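Long-range contact in 4-hydroxyphenylpyruvate dioxygenase (Pseudomonas putida, PDB 5HMQ), which catalyses the dehydration of 3-dehydroshikimate to protocatechuate, using a divalent metal ion in an N-terminal TIM-barrel domain fused to a dioxygenase-like C-terminal domain: residues V333-L345 / A434-M446. Sequence-based numbering, arbitrary orientation.
Sequences VQLLRQGDINIVL and ATATGGLRRIDHM. With MG (magnesium ion), chain L.
Stretched out from CB to its amide, with CG anti to the backbone N (chi1 178°), Gln338 reaches past the CB of Ala436 to the backbone at Leu440. There its OE1 accepts the N-H of Leu440 N at 3.0 Å, the donor standing above the amide plane, and Leu440 CB lies 3.6 Å from Gln338 CD. Gln338 also begins the type II' turn of the hairpin 333-345, and the turn's Asp340 N gives a 2.7 Å hydrogen bond to Arg441 O. Ile341 has CG1 beside the backbone N (chi1 -46°) and CG2 anti to it, which brings CD1 to Leu440 CB (3.8 Å) and CG2 to Ile443 CG1 (3.8 Å); Phe526 touches all three side chains. Asp340 OD2 forms a salt bridge with Arg370 and meets Arg442 NE through a water, while Arg442 NH2 bonds Thr494 O. The hairpin turn of the first VOC module thus abuts a strand of the second; strand 341-345 runs at 75° to strand 440-446, without pairing into one sheet. Farther along, His445 binds magnesium with His523 and Glu601. With NE2 bonded to Leu320 O, the buried Gln338 amide is satisfied at both ends and its rotation fixed, probably holding the turn firmly against the strand that carries His445.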
ATOM      1  N   VAL C 333     -18.841 -18.157  24.510  1.00 56.96           N
ATOM      2  CA  VAL C 333     -17.417 -18.408  24.324  1.00 58.77           C
ATOM      3  C   VAL C 333     -17.143 -19.873  24.622  1.00 57.80           C
ATOM      4  O   VAL C 333     -17.455 -20.353  25.716  1.00 58.50           O
ATOM      5  CB  VAL C 333     -16.558 -17.506  25.225  1.00 59.55           C
ATOM      6  CG1 VAL C 333     -15.118 -17.972  25.229  1.00 58.08           C
ATOM      7  CG2 VAL C 333     -16.637 -16.057  24.758  1.00 58.02           C
ATOM      8  N   GLN C 334     -16.560 -20.578  23.659  1.00 55.20           N
ATOM      9  CA  GLN C 334     -16.238 -21.988  23.799  1.00 53.83           C
ATOM     10  C   GLN C 334     -14.732 -22.182  23.871  1.00 55.02           C
ATOM     11  O   GLN C 334     -13.974 -21.539  23.138  1.00 54.80           O
ATOM     12  CB  GLN C 334     -16.808 -22.801  22.636  1.00 51.46           C
ATOM     13  CG  GLN C 334     -18.313 -22.977  22.688  1.00 54.53           C
ATOM     14  CD  GLN C 334     -18.743 -23.918  23.797  1.00 57.73           C
ATOM     15  OE1 GLN C 334     -17.941 -24.691  24.317  1.00 60.99           O
ATOM     16  NE2 GLN C 334     -20.021 -23.862  24.158  1.00 56.26           N
ATOM     17  N   LEU C 335     -14.310 -23.066  24.766  1.00 54.88           N
ATOM     18  CA  LEU C 335     -12.907 -23.412  24.936  1.00 53.20           C
ATOM     19  C   LEU C 335     -12.687 -24.840  24.459  1.00 56.33           C
ATOM     20  O   LEU C 335     -13.416 -25.753  24.865  1.00 57.81           O
ATOM     21  CB  LEU C 335     -12.482 -23.265  26.397  1.00 50.78           C
ATOM     22  CG  LEU C 335     -11.064 -23.723  26.739  1.00 53.73           C
ATOM     23  CD1 LEU C 335     -10.043 -22.879  25.993  1.00 55.18           C
ATOM     24  CD2 LEU C 335     -10.821 -23.654  28.236  1.00 51.70           C
ATOM     25  N   LEU C 336     -11.690 -25.030  23.599  1.00 52.01           N
ATOM     26  CA  LEU C 336     -11.296 -26.357  23.149  1.00 52.73           C
ATOM     27  C   LEU C 336      -9.825 -26.575  23.468  1.00 54.57           C
ATOM     28  O   LEU C 336      -9.021 -25.638  23.450  1.00 52.20           O
ATOM     29  CB  LEU C 336     -11.540 -26.579  21.646  1.00 48.07           C
ATOM     30  CG  LEU C 336     -12.989 -26.774  21.191  1.00 51.59           C
ATOM     31  CD1 LEU C 336     -13.734 -25.452  21.060  1.00 52.09           C
ATOM     32  CD2 LEU C 336     -13.082 -27.623  19.926  1.00 54.03           C
ATOM     33  N   ARG C 337      -9.482 -27.825  23.769  1.00 55.61           N
ATOM     34  CA  ARG C 337      -8.192 -28.129  24.362  1.00 55.13           C
ATOM     35  C   ARG C 337      -7.654 -29.433  23.794  1.00 54.97           C
ATOM     36  O   ARG C 337      -8.414 -30.374  23.547  1.00 54.74           O
ATOM     37  CB  ARG C 337      -8.345 -28.214  25.885  1.00 56.03           C
ATOM     38  CG  ARG C 337      -7.085 -28.059  26.695  1.00 57.83           C
ATOM     39  CD  ARG C 337      -7.470 -27.949  28.163  1.00 60.11           C
ATOM     40  NE  ARG C 337      -6.743 -26.881  28.847  1.00 63.00           N
ATOM     41  CZ  ARG C 337      -7.131 -26.329  29.992  1.00 61.56           C
ATOM     42  NH1 ARG C 337      -8.243 -26.741  30.588  1.00 60.83           N
ATOM     43  NH2 ARG C 337      -6.409 -25.362  30.542  1.00 59.93           N
ATOM     44  N   GLN C 338      -6.340 -29.480  23.587  1.00 48.67           N
ATOM     45  CA  GLN C 338      -5.658 -30.717  23.208  1.00 48.01           C
ATOM     46  C   GLN C 338      -4.182 -30.557  23.521  1.00 48.82           C
ATOM     47  O   GLN C 338      -3.525 -29.672  22.962  1.00 49.97           O
ATOM     48  CB  GLN C 338      -5.856 -31.039  21.727  1.00 50.78           C
ATOM     49  CG  GLN C 338      -5.113 -32.289  21.277  1.00 52.53           C
ATOM     50  CD  GLN C 338      -5.405 -32.667  19.836  1.00 50.39           C
ATOM     51  OE1 GLN C 338      -4.944 -33.698  19.350  1.00 50.07           O
ATOM     52  NE2 GLN C 338      -6.168 -31.830  19.146  1.00 49.62           N
ATOM     53  N   GLY C 339      -3.661 -31.413  24.391  1.00 47.99           N
ATOM     54  CA  GLY C 339      -2.272 -31.289  24.798  1.00 46.81           C
ATOM     55  C   GLY C 339      -2.023 -29.956  25.478  1.00 48.92           C
ATOM     56  O   GLY C 339      -2.675 -29.605  26.471  1.00 47.69           O
ATOM     57  N   ASP C 340      -1.091 -29.180  24.934  1.00 48.78           N
ATOM     58  CA  ASP C 340      -0.793 -27.853  25.445  1.00 52.19           C
ATOM     59  C   ASP C 340      -1.395 -26.769  24.552  1.00 52.03           C
ATOM     60  O   ASP C 340      -1.058 -25.590  24.697  1.00 51.73           O
ATOM     61  CB  ASP C 340       0.733 -27.699  25.562  1.00 53.93           C
ATOM     62  CG  ASP C 340       1.159 -26.401  26.213  1.00 61.52           C
ATOM     63  OD1 ASP C 340       1.092 -26.323  27.459  1.00 66.49           O
ATOM     64  OD2 ASP C 340       1.569 -25.463  25.491  1.00 63.10           O
ATOM     65  N   ILE C 341      -2.332 -27.139  23.680  1.00 47.76           N
ATOM     66  CA  ILE C 341      -3.000 -26.208  22.779  1.00 46.95           C
ATOM     67  C   ILE C 341      -4.347 -25.832  23.376  1.00 47.93           C
ATOM     68  O   ILE C 341      -5.170 -26.707  23.671  1.00 47.84           O
ATOM     69  CB  ILE C 341      -3.174 -26.814  21.378  1.00 48.24           C
ATOM     70  CG1 ILE C 341      -1.877 -27.478  20.915  1.00 49.08           C
ATOM     71  CG2 ILE C 341      -3.615 -25.749  20.387  1.00 45.28           C
ATOM     72  CD1 ILE C 341      -2.079 -28.560  19.871  1.00 49.79           C
ATOM     73  N   ASN C 342      -4.571 -24.533  23.560  1.00 50.12           N
ATOM     74  CA  ASN C 342      -5.855 -23.998  23.995  1.00 48.52           C
ATOM     75  C   ASN C 342      -6.395 -23.080  22.908  1.00 48.74           C
ATOM     76  O   ASN C 342      -5.679 -22.197  22.427  1.00 48.99           O
ATOM     77  CB  ASN C 342      -5.718 -23.244  25.320  1.00 46.88           C
ATOM     78  CG  ASN C 342      -5.214 -24.129  26.442  1.00 51.01           C
ATOM     79  OD1 ASN C 342      -5.923 -25.022  26.908  1.00 51.86           O
ATOM     80  ND2 ASN C 342      -3.982 -23.892  26.878  1.00 49.31           N
ATOM     81  N   ILE C 343      -7.645 -23.297  22.510  1.00 46.79           N
ATOM     82  CA  ILE C 343      -8.279 -22.510  21.458  1.00 47.51           C
ATOM     83  C   ILE C 343      -9.613 -21.995  21.978  1.00 48.65           C
ATOM     84  O   ILE C 343     -10.440 -22.776  22.461  1.00 48.18           O
ATOM     85  CB  ILE C 343      -8.474 -23.328  20.167  1.00 46.22           C
ATOM     86  CG1 ILE C 343      -7.117 -23.663  19.552  1.00 47.96           C
ATOM     87  CG2 ILE C 343      -9.321 -22.552  19.171  1.00 46.11           C
ATOM     88  CD1 ILE C 343      -7.193 -24.541  18.333  1.00 47.77           C
ATOM     89  N   VAL C 344      -9.815 -20.685  21.887  1.00 49.53           N
ATOM     90  CA  VAL C 344     -11.015 -20.024  22.389  1.00 47.80           C
ATOM     91  C   VAL C 344     -11.848 -19.583  21.190  1.00 48.30           C
ATOM     92  O   VAL C 344     -11.370 -18.821  20.340  1.00 47.14           O
ATOM     93  CB  VAL C 344     -10.656 -18.826  23.282  1.00 47.88           C
ATOM     94  CG1 VAL C 344     -11.913 -18.123  23.774  1.00 47.83           C
ATOM     95  CG2 VAL C 344      -9.744 -19.258  24.435  1.00 44.50           C
ATOM     96  N   LEU C 345     -13.089 -20.060  21.115  1.00 45.90           N
ATOM     97  CA  LEU C 345     -14.024 -19.666  20.065  1.00 47.93           C
ATOM     98  C   LEU C 345     -14.951 -18.592  20.626  1.00 51.62           C
ATOM     99  O   LEU C 345     -15.818 -18.882  21.456  1.00 51.05           O
ATOM    100  CB  LEU C 345     -14.813 -20.868  19.553  1.00 46.36           C
ATOM    101  CG  LEU C 345     -14.012 -22.042  18.983  1.00 47.73           C
ATOM    102  CD1 LEU C 345     -14.947 -23.089  18.396  1.00 46.30           C
ATOM    103  CD2 LEU C 345     -13.018 -21.561  17.934  1.00 45.48           C
ATOM    104  N   ALA C 434     -13.694 -33.972  29.782  1.00 77.64           N
ATOM    105  CA  ALA C 434     -13.355 -33.746  28.377  1.00 75.35           C
ATOM    106  C   ALA C 434     -12.422 -34.847  27.856  1.00 75.36           C
ATOM    107  O   ALA C 434     -12.860 -35.841  27.243  1.00 77.05           O
ATOM    108  CB  ALA C 434     -12.669 -32.389  28.213  1.00 76.28           C
ATOM    109  N   THR C 435     -11.113 -34.668  28.150  1.00 69.09           N
ATOM    110  CA  THR C 435      -9.947 -35.329  27.543  1.00 70.01           C
ATOM    111  C   THR C 435      -9.957 -35.214  26.032  1.00 67.29           C
ATOM    112  O   THR C 435     -10.982 -35.496  25.419  1.00 64.73           O
ATOM    113  CB  THR C 435      -9.850 -36.811  27.822  1.00 71.84           C
ATOM    114  OG1 THR C 435     -11.108 -37.383  27.764  1.00 73.77           O
ATOM    115  CG2 THR C 435      -9.496 -36.939  29.293  1.00 66.83           C
ATOM    116  N   ALA C 436      -8.829 -34.882  25.400  1.00 63.55           N
ATOM    117  CA  ALA C 436      -8.760 -34.866  23.945  1.00 62.41           C
ATOM    118  C   ALA C 436      -8.744 -36.297  23.403  1.00 61.93           C
ATOM    119  O   ALA C 436      -8.504 -37.262  24.132  1.00 63.13           O
ATOM    120  CB  ALA C 436      -7.522 -34.115  23.468  1.00 59.11           C
ATOM    121  N   THR C 437      -9.029 -36.430  22.102  1.00 57.80           N
ATOM    122  CA  THR C 437      -9.001 -37.721  21.420  1.00 58.05           C
ATOM    123  C   THR C 437      -7.799 -37.896  20.500  1.00 57.90           C
ATOM    124  O   THR C 437      -7.631 -38.981  19.934  1.00 61.07           O
ATOM    125  CB  THR C 437     -10.281 -37.911  20.595  1.00 60.02           C
ATOM    126  OG1 THR C 437     -10.358 -36.890  19.591  1.00 63.68           O
ATOM    127  CG2 THR C 437     -11.501 -37.813  21.487  1.00 58.82           C
ATOM    128  N   GLY C 438      -6.951 -36.877  20.342  1.00 52.71           N
ATOM    129  CA  GLY C 438      -5.747 -36.992  19.550  1.00 49.59           C
ATOM    130  C   GLY C 438      -4.465 -36.708  20.317  1.00 50.53           C
ATOM    131  O   GLY C 438      -4.464 -36.476  21.529  1.00 56.32           O
ATOM    132  N   GLY C 439      -3.363 -36.731  19.566  1.00 48.80           N
ATOM    133  CA  GLY C 439      -2.046 -36.528  20.130  1.00 48.71           C
ATOM    134  C   GLY C 439      -1.294 -35.327  19.586  1.00 51.06           C
ATOM    135  O   GLY C 439      -0.073 -35.391  19.413  1.00 48.98           O
ATOM    136  N   LEU C 440      -2.002 -34.234  19.298  1.00 50.66           N
ATOM    137  CA  LEU C 440      -1.340 -32.967  19.024  1.00 49.48           C
ATOM    138  C   LEU C 440      -0.964 -32.333  20.350  1.00 46.74           C
ATOM    139  O   LEU C 440      -1.754 -32.339  21.298  1.00 49.22           O
ATOM    140  CB  LEU C 440      -2.242 -32.027  18.233  1.00 47.67           C
ATOM    141  CG  LEU C 440      -2.926 -32.641  17.019  1.00 46.94           C
ATOM    142  CD1 LEU C 440      -3.809 -31.625  16.317  1.00 51.34           C
ATOM    143  CD2 LEU C 440      -1.885 -33.191  16.064  1.00 44.83           C
ATOM    144  N   ARG C 441       0.252 -31.822  20.441  1.00 46.85           N
ATOM    145  CA  ARG C 441       0.735 -31.423  21.747  1.00 47.58           C
ATOM    146  C   ARG C 441       0.971 -29.931  21.890  1.00 47.73           C
ATOM    147  O   ARG C 441       0.640 -29.366  22.934  1.00 49.77           O
ATOM    148  CB  ARG C 441       1.979 -32.224  22.099  1.00 49.09           C
ATOM    149  CG  ARG C 441       1.628 -33.722  22.090  1.00 55.48           C
ATOM    150  CD  ARG C 441       2.492 -34.485  23.032  1.00 60.94           C
ATOM    151  NE  ARG C 441       3.784 -33.878  23.173  1.00 63.12           N
ATOM    152  CZ  ARG C 441       4.846 -34.570  23.619  1.00 63.78           C
ATOM    153  NH1 ARG C 441       4.733 -35.858  24.002  1.00 63.78           N
ATOM    154  NH2 ARG C 441       6.044 -33.966  23.729  1.00 63.58           N
ATOM    155  N   ARG C 442       1.555 -29.271  20.895  1.00 47.58           N
ATOM    156  CA  ARG C 442       1.740 -27.834  21.027  1.00 46.70           C
ATOM    157  C   ARG C 442       1.689 -27.170  19.660  1.00 48.61           C
ATOM    158  O   ARG C 442       1.847 -27.816  18.621  1.00 47.29           O
ATOM    159  CB  ARG C 442       3.067 -27.480  21.712  1.00 45.76           C
ATOM    160  CG  ARG C 442       4.303 -27.719  20.860  1.00 43.41           C
ATOM    161  CD  ARG C 442       5.568 -27.462  21.668  1.00 42.95           C
ATOM    162  NE  ARG C 442       5.697 -26.060  22.063  1.00 46.80           N
ATOM    163  CZ  ARG C 442       6.238 -25.108  21.308  1.00 48.22           C
ATOM    164  NH1 ARG C 442       6.709 -25.396  20.102  1.00 45.72           N
ATOM    165  NH2 ARG C 442       6.306 -23.864  21.761  1.00 47.25           N
ATOM    166  N   ILE C 443       1.441 -25.861  19.681  1.00 48.18           N
ATOM    167  CA  ILE C 443       1.563 -25.048  18.478  1.00 48.56           C
ATOM    168  C   ILE C 443       3.042 -24.878  18.162  1.00 48.80           C
ATOM    169  O   ILE C 443       3.798 -24.298  18.950  1.00 48.86           O
ATOM    170  CB  ILE C 443       0.864 -23.695  18.658  1.00 46.42           C
ATOM    171  CG1 ILE C 443      -0.642 -23.904  18.832  1.00 46.60           C
ATOM    172  CG2 ILE C 443       1.169 -22.775  17.488  1.00 41.96           C
ATOM    173  CD1 ILE C 443      -1.379 -22.678  19.324  1.00 47.45           C
ATOM    174  N   ASP C 444       3.462 -25.388  17.007  1.00 49.23           N
ATOM    175  CA  ASP C 444       4.860 -25.301  16.614  1.00 47.96           C
ATOM    176  C   ASP C 444       5.169 -23.985  15.912  1.00 50.92           C
ATOM    177  O   ASP C 444       6.180 -23.344  16.212  1.00 49.61           O
ATOM    178  CB  ASP C 444       5.228 -26.479  15.712  1.00 47.92           C
ATOM    179  CG  ASP C 444       6.643 -26.378  15.185  1.00 48.00           C
ATOM    180  OD1 ASP C 444       7.575 -26.831  15.881  1.00 48.14           O
ATOM    181  OD2 ASP C 444       6.823 -25.843  14.071  1.00 46.09           O
ATOM    182  N   HIS C 445       4.316 -23.575  14.977  1.00 52.01           N
ATOM    183  CA  HIS C 445       4.491 -22.289  14.321  1.00 50.32           C
ATOM    184  C   HIS C 445       3.155 -21.842  13.751  1.00 50.22           C
ATOM    185  O   HIS C 445       2.231 -22.642  13.573  1.00 49.00           O
ATOM    186  CB  HIS C 445       5.563 -22.340  13.223  1.00 48.39           C
ATOM    187  CG  HIS C 445       5.256 -23.290  12.107  1.00 46.25           C
ATOM    188  ND1 HIS C 445       5.762 -24.570  12.058  1.00 46.39           N
ATOM    189  CD2 HIS C 445       4.512 -23.136  10.985  1.00 48.30           C
ATOM    190  CE1 HIS C 445       5.338 -25.168  10.959  1.00 47.59           C
ATOM    191  NE2 HIS C 445       4.577 -24.320  10.291  1.00 47.82           N
HETATM  192  N   MSE C 446       3.066 -20.547  13.477  1.00 53.91           N
HETATM  193  CA  MSE C 446       1.862 -19.969  12.910  1.00 52.86           C
HETATM  194  C   MSE C 446       2.236 -18.904  11.889  1.00 54.95           C
HETATM  195  O   MSE C 446       2.952 -17.950  12.201  1.00 52.79           O
HETATM  196  CB  MSE C 446       0.975 -19.383  14.007  1.00 53.07           C
HETATM  197  CG  MSE C 446      -0.369 -18.892  13.508  1.00 62.78           C
HETATM  198 SE   MSE C 446      -1.601 -18.445  14.953  1.00 68.12          SE
HETATM  199  CE  MSE C 446      -0.564 -17.027  15.810  1.00 64.80           C
TER
HETATM  200 MG    MG L 702       4.149 -24.571   8.161  1.00 45.35          MG
HETATM  201  O   HOH W   1       3.964 -24.724  24.347  1.00 52.46           O
HETATM  202  O   HOH W   2       5.580 -22.764   7.599  1.00 46.31           O
HETATM  203  O   HOH W   3       5.675 -25.968   8.050  1.00 46.99           O
HETATM  204  O   HOH W   4       3.969 -24.776   6.108  1.00 50.99           O